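Local coordinates for protein phospho-2-dehydro-3-deoxyheptonate aldolase (Francisella tularensis, PDB 3TQK) that probably condenses phosphoenolpyruvate with D-erythrose 4-phosphate to give DAHP, the first step of the pathway to chorismate and the aromatic amino acids, at residues R50-I60 / H81-F92. Numbering follows the deposited sequence.
Sequences RVAVVVGPCSI and HKDILIIMRVYF. With MN (manganese (II) ion), chain B.
C58 O is gripped by two nitrogens of R89: NH2, in the carbonyl plane on a lone pair at 2.9 Å, and NE, 3.3 Å from the same oxygen and above that plane. NE also reaches P57 O at 2.8 Å, and with both oxygens close to the guanidinium plane its rotation is fixed. With CG anti to the backbone N (chi1 -175°) and the chain extended as far as NE, R89 stretches along the loop after G56. The Y91 ring turns one face to the guanidinium, CZ of R89 lying 3.7 Å above the ring, over its centre. A water joins P57 O, R89 O and Y91 N, and I60 N binds Y91 O at 2.8 Å. The grip holds the backbone of C58, whose SG binds manganese at 2.6 Å together with H266, E299 and D322. Strands 51-56 and 84-89 run parallel, with backbone hydrogen bonds alternating in direction, from V51 N-D83 O to R89 N-V55 O. V53 CG2 meets I84 CG2 on one face of the sheet; V54 packs against I87 on the other. At the N-terminal end R50, bent at chi3 (-52°), sends NH1 to H81 O at 2.6 Å, while L85 CB lies over the rim of one guanidinium face. Helix 63-80 links the strands in a beta-alpha-beta crossover, the opening unit of a TIM barrel whose metal site lies at the C-terminal ends of its strands.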
ATOM      1  N   ARG A  50     -11.266 -24.965 -18.488  1.00 26.04           N
ATOM      2  CA  ARG A  50      -9.865 -24.710 -18.799  1.00 26.24           C
ATOM      3  C   ARG A  50      -9.190 -24.049 -17.602  1.00 25.57           C
ATOM      4  O   ARG A  50      -9.856 -23.429 -16.772  1.00 25.85           O
ATOM      5  CB  ARG A  50      -9.733 -23.795 -20.013  1.00 25.34           C
ATOM      6  CG  ARG A  50     -10.099 -24.467 -21.321  1.00 25.91           C
ATOM      7  CD  ARG A  50      -9.632 -23.650 -22.507  1.00 24.95           C
ATOM      8  NE  ARG A  50     -10.081 -22.270 -22.410  1.00 22.76           N
ATOM      9  CZ  ARG A  50      -9.645 -21.278 -23.173  1.00 22.45           C
ATOM     10  NH1 ARG A  50      -8.733 -21.497 -24.122  1.00 22.82           N
ATOM     11  NH2 ARG A  50     -10.130 -20.049 -22.984  1.00 21.06           N
ATOM     12  N   VAL A  51      -7.877 -24.209 -17.507  1.00 25.77           N
ATOM     13  CA  VAL A  51      -7.102 -23.596 -16.439  1.00 25.17           C
ATOM     14  C   VAL A  51      -6.298 -22.441 -17.050  1.00 24.41           C
ATOM     15  O   VAL A  51      -5.790 -22.569 -18.150  1.00 24.94           O
ATOM     16  CB  VAL A  51      -6.210 -24.645 -15.762  1.00 26.42           C
ATOM     17  CG1 VAL A  51      -5.093 -23.999 -14.973  1.00 26.68           C
ATOM     18  CG2 VAL A  51      -7.057 -25.524 -14.842  1.00 26.93           C
ATOM     19  N   ALA A  52      -6.245 -21.299 -16.365  1.00 23.12           N
ATOM     20  CA  ALA A  52      -5.486 -20.132 -16.831  1.00 22.54           C
ATOM     21  C   ALA A  52      -4.049 -20.261 -16.352  1.00 23.25           C
ATOM     22  O   ALA A  52      -3.817 -20.667 -15.211  1.00 23.79           O
ATOM     23  CB  ALA A  52      -6.081 -18.849 -16.289  1.00 21.13           C
ATOM     24  N   VAL A  53      -3.094 -19.924 -17.215  1.00 23.20           N
ATOM     25  CA  VAL A  53      -1.682 -20.033 -16.874  1.00 23.87           C
ATOM     26  C   VAL A  53      -0.999 -18.723 -17.196  1.00 23.05           C
ATOM     27  O   VAL A  53      -0.914 -18.329 -18.368  1.00 23.17           O
ATOM     28  CB  VAL A  53      -0.994 -21.190 -17.630  1.00 25.58           C
ATOM     29  CG1 VAL A  53       0.486 -21.241 -17.303  1.00 26.50           C
ATOM     30  CG2 VAL A  53      -1.659 -22.525 -17.279  1.00 26.07           C
ATOM     31  N   VAL A  54      -0.559 -18.042 -16.140  1.00 22.49           N
ATOM     32  CA  VAL A  54       0.155 -16.779 -16.238  1.00 21.56           C
ATOM     33  C   VAL A  54       1.621 -17.124 -16.108  1.00 23.09           C
ATOM     34  O   VAL A  54       2.094 -17.466 -15.027  1.00 23.04           O
ATOM     35  CB  VAL A  54      -0.248 -15.806 -15.127  1.00 20.89           C
ATOM     36  CG1 VAL A  54       0.633 -14.529 -15.177  1.00 18.69           C
ATOM     37  CG2 VAL A  54      -1.727 -15.470 -15.234  1.00 18.28           C
ATOM     38  N   VAL A  55       2.333 -17.045 -17.226  1.00 23.96           N
ATOM     39  CA  VAL A  55       3.643 -17.629 -17.316  1.00 25.51           C
ATOM     40  C   VAL A  55       4.587 -16.664 -18.003  1.00 26.13           C
ATOM     41  O   VAL A  55       4.262 -16.080 -19.031  1.00 25.61           O
ATOM     42  CB  VAL A  55       3.594 -18.981 -18.082  1.00 26.88           C
ATOM     43  CG1 VAL A  55       3.080 -18.782 -19.496  1.00 26.52           C
ATOM     44  CG2 VAL A  55       4.959 -19.630 -18.107  1.00 27.09           C
ATOM     45  N   GLY A  56       5.762 -16.485 -17.425  1.00 27.36           N
ATOM     46  CA  GLY A  56       6.769 -15.647 -18.040  1.00 28.30           C
ATOM     47  C   GLY A  56       7.871 -15.307 -17.071  1.00 29.23           C
ATOM     48  O   GLY A  56       7.940 -15.888 -15.988  1.00 29.14           O
ATOM     49  N   PRO A  57       8.754 -14.379 -17.468  1.00 30.25           N
ATOM     50  CA  PRO A  57       9.886 -13.940 -16.651  1.00 31.56           C
ATOM     51  C   PRO A  57       9.458 -13.315 -15.331  1.00 30.91           C
ATOM     52  O   PRO A  57       8.375 -12.730 -15.249  1.00 29.16           O
ATOM     53  CB  PRO A  57      10.554 -12.889 -17.533  1.00 31.88           C
ATOM     54  CG  PRO A  57      10.176 -13.268 -18.919  1.00 31.82           C
ATOM     55  CD  PRO A  57       8.790 -13.781 -18.814  1.00 30.36           C
ATOM     56  N   CYS A  58      10.307 -13.433 -14.313  1.00 32.47           N
ATOM     57  CA  CYS A  58      10.035 -12.798 -13.020  1.00 32.17           C
ATOM     58  C   CYS A  58       9.726 -11.321 -13.249  1.00 31.18           C
ATOM     59  O   CYS A  58       8.688 -10.823 -12.817  1.00 29.95           O
ATOM     60  CB  CYS A  58      11.220 -12.957 -12.056  1.00 33.52           C
ATOM     61  SG  CYS A  58      11.050 -11.973 -10.520  1.00 33.48           S
ATOM     62  N   SER A  59      10.634 -10.644 -13.953  1.00 32.01           N
ATOM     63  CA  SER A  59      10.469  -9.237 -14.310  1.00 31.25           C
ATOM     64  C   SER A  59      11.168  -8.989 -15.643  1.00 31.52           C
ATOM     65  O   SER A  59      12.162  -9.643 -15.951  1.00 32.19           O
ATOM     66  CB  SER A  59      11.105  -8.357 -13.241  1.00 31.75           C
ATOM     67  OG  SER A  59      12.513  -8.593 -13.207  1.00 35.54           O
ATOM     68  N   ILE A  60      10.642  -8.059 -16.437  1.00 29.98           N
ATOM     69  CA  ILE A  60      11.265  -7.741 -17.718  1.00 30.60           C
ATOM     70  C   ILE A  60      12.445  -6.785 -17.480  1.00 31.74           C
ATOM     71  O   ILE A  60      12.336  -5.809 -16.724  1.00 31.01           O
ATOM     72  CB  ILE A  60      10.257  -7.121 -18.712  1.00 29.49           C
ATOM     73  CG1 ILE A  60       9.075  -8.085 -18.975  1.00 28.40           C
ATOM     74  CG2 ILE A  60      10.952  -6.705 -20.026  1.00 30.17           C
ATOM     75  CD1 ILE A  60       9.407  -9.356 -19.750  1.00 25.21           C
ATOM     76  N   HIS A  81      -4.672 -24.931 -26.331  1.00 34.33           N
ATOM     77  CA  HIS A  81      -5.709 -23.912 -26.145  1.00 33.17           C
ATOM     78  C   HIS A  81      -7.105 -24.470 -25.794  1.00 32.79           C
ATOM     79  O   HIS A  81      -7.954 -23.738 -25.275  1.00 30.82           O
ATOM     80  CB  HIS A  81      -5.799 -23.013 -27.383  1.00 33.41           C
ATOM     81  CG  HIS A  81      -6.485 -23.662 -28.539  1.00 36.22           C
ATOM     82  ND1 HIS A  81      -5.817 -24.450 -29.452  1.00 40.77           N
ATOM     83  CD2 HIS A  81      -7.785 -23.664 -28.916  1.00 38.29           C
ATOM     84  CE1 HIS A  81      -6.677 -24.901 -30.350  1.00 41.86           C
ATOM     85  NE2 HIS A  81      -7.876 -24.435 -30.050  1.00 40.83           N
ATOM     86  N   LYS A  82      -7.345 -25.743 -26.094  1.00 33.94           N
ATOM     87  CA  LYS A  82      -8.590 -26.389 -25.681  1.00 34.32           C
ATOM     88  C   LYS A  82      -8.624 -26.644 -24.167  1.00 33.42           C
ATOM     89  O   LYS A  82      -9.707 -26.753 -23.582  1.00 32.56           O
ATOM     90  CB  LYS A  82      -8.807 -27.708 -26.430  1.00 36.03           C
ATOM     91  CG  LYS A  82      -8.942 -27.529 -27.939  1.00 38.79           C
ATOM     92  CD  LYS A  82      -9.218 -28.851 -28.651  1.00 43.06           C
ATOM     93  CE  LYS A  82      -8.423 -28.977 -29.952  1.00 45.85           C
ATOM     94  NZ  LYS A  82      -8.618 -30.319 -30.607  1.00 48.90           N
ATOM     95  N   ASP A  83      -7.436 -26.718 -23.554  1.00 32.93           N
ATOM     96  CA  ASP A  83      -7.278 -27.076 -22.139  1.00 32.35           C
ATOM     97  C   ASP A  83      -6.792 -25.946 -21.244  1.00 30.71           C
ATOM     98  O   ASP A  83      -7.057 -25.946 -20.051  1.00 30.04           O
ATOM     99  CB  ASP A  83      -6.296 -28.241 -22.033  1.00 33.59           C
ATOM    100  CG  ASP A  83      -6.776 -29.457 -22.778  1.00 35.23           C
ATOM    101  OD1 ASP A  83      -7.985 -29.738 -22.668  1.00 36.70           O
ATOM    102  OD2 ASP A  83      -5.970 -30.128 -23.462  1.00 34.71           O
ATOM    103  N   ILE A  84      -6.106 -24.977 -21.831  1.00 30.54           N
ATOM    104  CA  ILE A  84      -5.340 -23.988 -21.084  1.00 29.78           C
ATOM    105  C   ILE A  84      -5.471 -22.622 -21.737  1.00 28.00           C
ATOM    106  O   ILE A  84      -5.403 -22.521 -22.955  1.00 28.19           O
ATOM    107  CB  ILE A  84      -3.852 -24.398 -21.115  1.00 31.30           C
ATOM    108  CG1 ILE A  84      -3.529 -25.367 -19.992  1.00 33.10           C
ATOM    109  CG2 ILE A  84      -2.944 -23.222 -20.972  1.00 31.93           C
ATOM    110  CD1 ILE A  84      -2.094 -25.889 -20.120  1.00 36.11           C
ATOM    111  N   LEU A  85      -5.654 -21.577 -20.934  1.00 26.24           N
ATOM    112  CA  LEU A  85      -5.535 -20.205 -21.427  1.00 24.92           C
ATOM    113  C   LEU A  85      -4.177 -19.668 -20.980  1.00 24.91           C
ATOM    114  O   LEU A  85      -3.938 -19.510 -19.780  1.00 24.61           O
ATOM    115  CB  LEU A  85      -6.657 -19.316 -20.896  1.00 23.37           C
ATOM    116  CG  LEU A  85      -6.625 -17.849 -21.352  1.00 22.14           C
ATOM    117  CD1 LEU A  85      -6.756 -17.723 -22.879  1.00 22.40           C
ATOM    118  CD2 LEU A  85      -7.711 -17.027 -20.657  1.00 19.49           C
ATOM    119  N   ILE A  86      -3.289 -19.423 -21.946  1.00 25.54           N
ATOM    120  CA  ILE A  86      -1.945 -18.933 -21.674  1.00 25.37           C
ATOM    121  C   ILE A  86      -1.956 -17.424 -21.720  1.00 24.61           C
ATOM    122  O   ILE A  86      -2.428 -16.826 -22.696  1.00 24.63           O
ATOM    123  CB  ILE A  86      -0.904 -19.472 -22.681  1.00 26.71           C
ATOM    124  CG1 ILE A  86      -0.685 -20.971 -22.460  1.00 27.41           C
ATOM    125  CG2 ILE A  86       0.422 -18.749 -22.510  1.00 25.50           C
ATOM    126  CD1 ILE A  86       0.014 -21.665 -23.582  1.00 26.03           C
ATOM    127  N   ILE A  87      -1.471 -16.822 -20.637  1.00 23.81           N
ATOM    128  CA  ILE A  87      -1.345 -15.377 -20.522  1.00 22.55           C
ATOM    129  C   ILE A  87       0.100 -15.082 -20.182  1.00 22.88           C
ATOM    130  O   ILE A  87       0.633 -15.631 -19.225  1.00 22.86           O
ATOM    131  CB  ILE A  87      -2.226 -14.807 -19.401  1.00 21.26           C
ATOM    132  CG1 ILE A  87      -3.700 -15.134 -19.666  1.00 20.47           C
ATOM    133  CG2 ILE A  87      -2.011 -13.283 -19.295  1.00 19.75           C
ATOM    134  CD1 ILE A  87      -4.622 -14.666 -18.576  1.00 18.09           C
HETATM  135  N   MSE A  88       0.747 -14.239 -20.970  1.00 23.52           N
HETATM  136  CA  MSE A  88       2.148 -13.972 -20.712  1.00 24.71           C
HETATM  137  C   MSE A  88       2.373 -12.943 -19.626  1.00 23.43           C
HETATM  138  O   MSE A  88       1.798 -11.860 -19.646  1.00 21.99           O
HETATM  139  CB  MSE A  88       2.900 -13.481 -21.919  1.00 26.18           C
HETATM  140  CG  MSE A  88       4.337 -13.166 -21.489  1.00 29.27           C
HETATM  141 SE   MSE A  88       5.458 -13.181 -22.928  1.00 36.48          SE
HETATM  142  CE  MSE A  88       7.088 -12.328 -22.214  1.00 31.66           C
ATOM    143  N   ARG A  89       3.285 -13.293 -18.732  1.00 23.89           N
ATOM    144  CA  ARG A  89       3.652 -12.473 -17.598  1.00 23.95           C
ATOM    145  C   ARG A  89       4.618 -11.388 -18.062  1.00 24.20           C
ATOM    146  O   ARG A  89       5.724 -11.680 -18.541  1.00 25.65           O
ATOM    147  CB  ARG A  89       4.295 -13.389 -16.557  1.00 24.78           C
ATOM    148  CG  ARG A  89       4.659 -12.770 -15.248  1.00 25.40           C
ATOM    149  CD  ARG A  89       5.590 -13.706 -14.470  1.00 27.53           C
ATOM    150  NE  ARG A  89       6.262 -12.923 -13.449  1.00 29.37           N
ATOM    151  CZ  ARG A  89       5.786 -12.696 -12.231  1.00 29.35           C
ATOM    152  NH1 ARG A  89       4.651 -13.247 -11.833  1.00 28.73           N
ATOM    153  NH2 ARG A  89       6.470 -11.922 -11.393  1.00 31.72           N
ATOM    154  N   VAL A  90       4.192 -10.136 -17.946  1.00 23.32           N
ATOM    155  CA  VAL A  90       5.011  -9.006 -18.363  1.00 24.13           C
ATOM    156  C   VAL A  90       5.107  -8.024 -17.197  1.00 24.57           C
ATOM    157  O   VAL A  90       4.377  -7.025 -17.152  1.00 23.42           O
ATOM    158  CB  VAL A  90       4.423  -8.312 -19.624  1.00 24.01           C
ATOM    159  CG1 VAL A  90       5.468  -7.433 -20.279  1.00 23.71           C
ATOM    160  CG2 VAL A  90       3.899  -9.341 -20.624  1.00 23.77           C
ATOM    161  N   TYR A  91       6.002  -8.322 -16.251  1.00 26.15           N
ATOM    162  CA  TYR A  91       6.114  -7.547 -15.012  1.00 27.07           C
ATOM    163  C   TYR A  91       7.218  -6.510 -15.078  1.00 28.60           C
ATOM    164  O   TYR A  91       8.304  -6.783 -15.578  1.00 30.06           O
ATOM    165  CB  TYR A  91       6.327  -8.464 -13.817  1.00 27.39           C
ATOM    166  CG  TYR A  91       5.035  -9.017 -13.258  1.00 28.42           C
ATOM    167  CD1 TYR A  91       4.083  -9.598 -14.092  1.00 28.86           C
ATOM    168  CD2 TYR A  91       4.753  -8.951 -11.901  1.00 31.29           C
ATOM    169  CE1 TYR A  91       2.900 -10.102 -13.595  1.00 28.95           C
ATOM    170  CE2 TYR A  91       3.558  -9.467 -11.391  1.00 32.21           C
ATOM    171  CZ  TYR A  91       2.638 -10.043 -12.250  1.00 30.52           C
ATOM    172  OH  TYR A  91       1.452 -10.565 -11.764  1.00 32.13           O
ATOM    173  N   PHE A  92       6.942  -5.318 -14.565  1.00 29.36           N
ATOM    174  CA  PHE A  92       7.879  -4.203 -14.720  1.00 31.49           C
ATOM    175  C   PHE A  92       8.431  -3.680 -13.392  1.00 32.99           C
ATOM    176  O   PHE A  92       8.993  -2.586 -13.338  1.00 33.14           O
ATOM    177  CB  PHE A  92       7.209  -3.069 -15.495  1.00 30.76           C
ATOM    178  CG  PHE A  92       6.852  -3.429 -16.908  1.00 30.54           C
ATOM    179  CD1 PHE A  92       7.838  -3.782 -17.812  1.00 30.82           C
ATOM    180  CD2 PHE A  92       5.528  -3.425 -17.328  1.00 30.34           C
ATOM    181  CE1 PHE A  92       7.521  -4.112 -19.120  1.00 30.99           C
ATOM    182  CE2 PHE A  92       5.209  -3.748 -18.636  1.00 30.56           C
ATOM    183  CZ  PHE A  92       6.206  -4.096 -19.530  1.00 30.56           C
TER
HETATM  184 MN    MN B1001       9.261 -12.904  -8.926  1.00 38.04          MN
HETATM  185  O   HOH W   1       4.287 -16.354 -12.782  1.00 23.09           O
HETATM  186  O   HOH W   2       7.517 -10.480 -16.791  1.00 11.35           O
HETATM  187  O   HOH W   3      10.978  -4.997 -14.476  1.00 12.28           O